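Local atomic coordinates of uncharacterized protein (Nostoc punctiforme, PDB entry 2QDR), a protein that is of unknown function but, with its double-stranded beta-helix (cupin) fold, is thought to be a dioxygenase. Residues A[222-225]-A[226-230]. Residues are numbered along the deposited sequence; the frame is centred on the assembly and turned at random.
Sequences LAIL and PHFDN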
ATOM      1  N   LEU A 222      14.495  14.659 -15.605  1.00 61.43           N
ATOM      2  CA  LEU A 222      15.007  13.483 -14.901  1.00 61.82           C
ATOM      3  C   LEU A 222      16.035  13.934 -13.878  1.00 62.25           C
ATOM      4  O   LEU A 222      16.999  14.614 -14.229  1.00 63.15           O
ATOM      5  CB  LEU A 222      15.675  12.501 -15.865  1.00 61.82           C
ATOM      6  CG  LEU A 222      16.246  11.186 -15.293  1.00 61.42           C
ATOM      7  CD1 LEU A 222      15.151  10.301 -14.761  1.00 55.51           C
ATOM      8  CD2 LEU A 222      17.047  10.435 -16.356  1.00 63.27           C
ATOM      9  N   ALA A 223      15.828  13.551 -12.622  1.00 61.74           N
ATOM     10  CA  ALA A 223      16.740  13.881 -11.545  1.00 61.29           C
ATOM     11  C   ALA A 223      17.420  12.584 -11.186  1.00 61.55           C
ATOM     12  O   ALA A 223      16.744  11.653 -10.726  1.00 61.22           O
ATOM     13  CB  ALA A 223      16.016  14.441 -10.350  1.00 60.89           C
ATOM     14  N   ILE A 224      18.728  12.501 -11.434  1.00 60.99           N
ATOM     15  CA  ILE A 224      19.500  11.310 -11.105  1.00 61.44           C
ATOM     16  C   ILE A 224      20.155  11.593  -9.776  1.00 61.67           C
ATOM     17  O   ILE A 224      20.840  12.606  -9.630  1.00 61.62           O
ATOM     18  CB  ILE A 224      20.569  10.960 -12.145  1.00 61.85           C
ATOM     19  CG1 ILE A 224      19.900  10.721 -13.512  1.00 62.51           C
ATOM     20  CG2 ILE A 224      21.395   9.731 -11.665  1.00 62.44           C
ATOM     21  CD1 ILE A 224      20.840  10.348 -14.629  1.00 61.61           C
ATOM     22  N   LEU A 225      19.939  10.707  -8.810  1.00 61.73           N
ATOM     23  CA  LEU A 225      20.526  10.879  -7.494  1.00 62.13           C
ATOM     24  C   LEU A 225      22.007  10.550  -7.531  1.00 61.73           C
ATOM     25  O   LEU A 225      22.463   9.908  -8.479  1.00 62.36           O
ATOM     26  CB  LEU A 225      19.840   9.963  -6.475  1.00 63.22           C
ATOM     27  CG  LEU A 225      18.347  10.205  -6.234  1.00 66.59           C
ATOM     28  CD1 LEU A 225      17.750   9.187  -5.260  1.00 70.65           C
ATOM     29  CD2 LEU A 225      18.140  11.589  -5.718  1.00 69.19           C
ATOM     30  N   PRO A 226      22.778  11.003  -6.519  1.00 61.37           N
ATOM     31  CA  PRO A 226      24.204  10.653  -6.469  1.00 61.23           C
ATOM     32  C   PRO A 226      24.443   9.130  -6.382  1.00 61.07           C
ATOM     33  O   PRO A 226      23.503   8.366  -6.230  1.00 61.26           O
ATOM     34  CB  PRO A 226      24.682  11.332  -5.181  1.00 61.47           C
ATOM     35  CG  PRO A 226      23.729  12.413  -4.936  1.00 60.84           C
ATOM     36  CD  PRO A 226      22.412  11.903  -5.406  1.00 60.73           C
ATOM     37  N   HIS A 227      25.695   8.707  -6.480  1.00 61.02           N
ATOM     38  CA  HIS A 227      26.079   7.280  -6.443  1.00 60.73           C
ATOM     39  C   HIS A 227      25.236   6.375  -7.370  1.00 60.57           C
ATOM     40  O   HIS A 227      24.886   5.254  -6.994  1.00 61.84           O
ATOM     41  CB  HIS A 227      26.040   6.691  -5.014  1.00 59.40           C
ATOM     42  CG  HIS A 227      26.799   7.483  -4.002  1.00 58.91           C
ATOM     43  ND1 HIS A 227      26.405   7.573  -2.685  1.00 56.53           N
ATOM     44  CD2 HIS A 227      27.873   8.294  -4.128  1.00 59.76           C
ATOM     45  CE1 HIS A 227      27.250   8.344  -2.026  1.00 57.53           C
ATOM     46  NE2 HIS A 227      28.150   8.796  -2.879  1.00 57.91           N
ATOM     47  N   PHE A 228      24.924   6.870  -8.562  1.00 60.07           N
ATOM     48  CA  PHE A 228      24.114   6.148  -9.534  1.00 60.11           C
ATOM     49  C   PHE A 228      24.977   5.268 -10.416  1.00 61.09           C
ATOM     50  O   PHE A 228      26.086   5.657 -10.784  1.00 60.57           O
ATOM     51  CB  PHE A 228      23.315   7.147 -10.394  1.00 59.74           C
ATOM     52  CG  PHE A 228      22.477   6.509 -11.492  1.00 58.05           C
ATOM     53  CD1 PHE A 228      21.248   5.928 -11.205  1.00 56.40           C
ATOM     54  CD2 PHE A 228      22.904   6.533 -12.823  1.00 59.49           C
ATOM     55  CE1 PHE A 228      20.477   5.360 -12.216  1.00 60.94           C
ATOM     56  CE2 PHE A 228      22.134   5.969 -13.848  1.00 56.09           C
ATOM     57  CZ  PHE A 228      20.924   5.388 -13.549  1.00 58.01           C
ATOM     58  N   ASP A 229      24.452   4.083 -10.741  1.00 61.62           N
ATOM     59  CA  ASP A 229      25.115   3.124 -11.605  1.00 61.92           C
ATOM     60  C   ASP A 229      24.058   2.172 -12.183  1.00 61.89           C
ATOM     61  O   ASP A 229      23.612   1.265 -11.495  1.00 60.40           O
ATOM     62  CB  ASP A 229      26.201   2.371 -10.827  1.00 62.35           C
ATOM     63  CG  ASP A 229      27.043   1.453 -11.710  1.00 63.09           C
ATOM     64  OD1 ASP A 229      26.784   1.356 -12.919  1.00 65.27           O
ATOM     65  OD2 ASP A 229      27.992   0.842 -11.185  1.00 67.19           O
ATOM     66  N   ASN A 230      23.680   2.358 -13.452  1.00 63.12           N
ATOM     67  CA  ASN A 230      22.650   1.480 -14.087  1.00 63.63           C
ATOM     68  C   ASN A 230      23.142   0.044 -14.372  1.00 62.92           C
ATOM     69  O   ASN A 230      22.365  -0.771 -14.855  1.00 62.71           O
ATOM     70  CB  ASN A 230      22.009   2.115 -15.342  1.00 63.59           C
ATOM     71  CG  ASN A 230      22.971   2.274 -16.487  1.00 65.80           C
ATOM     72  OD1 ASN A 230      24.114   1.801 -16.461  1.00 69.53           O
ATOM     73  ND2 ASN A 230      22.525   2.968 -17.506  1.00 63.12           N
TER
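Between Ile224, the last residue of strand 218-224, and Phe228, the first of strand 228-229, the chain turns a corner through Leu225, Pro226 and His227. Leu225 and Pro226 remain extended, whereas His227 takes a left-handed backbone conformation (phi 48°, psi 40°) and swings the chain into its new direction. No hydrogen bond joins 222-225 to 226-230; the strands bond instead to neighbours, Ile224 to Gly279 and Phe228 to Thr275. Across the corner, CG2 of Ile224 lies over one face of the Phe228 ring, 3.4 Å from CG and 3.5 Å from CB. Phe228 holds CG anti to its backbone N (chi1 177°), which lays the ring back toward Ile224, and both side chains also touch Thr275. Over the opposite face the backbone N of Asn230 sits 3.9 Å above the plane, offset toward the rim. The side chain of Leu225 meets Leu225 of the second subunit. His227 hydrogen-bonds through ND1 to Lys208 and through NE2 to His132, both of the second subunit, tying the corner into the subunit interface. His227 and Phe228 together face Thr275 in a G1 beta bulge, which opens strand 228-229 where two sheets of the cupin fold are linked.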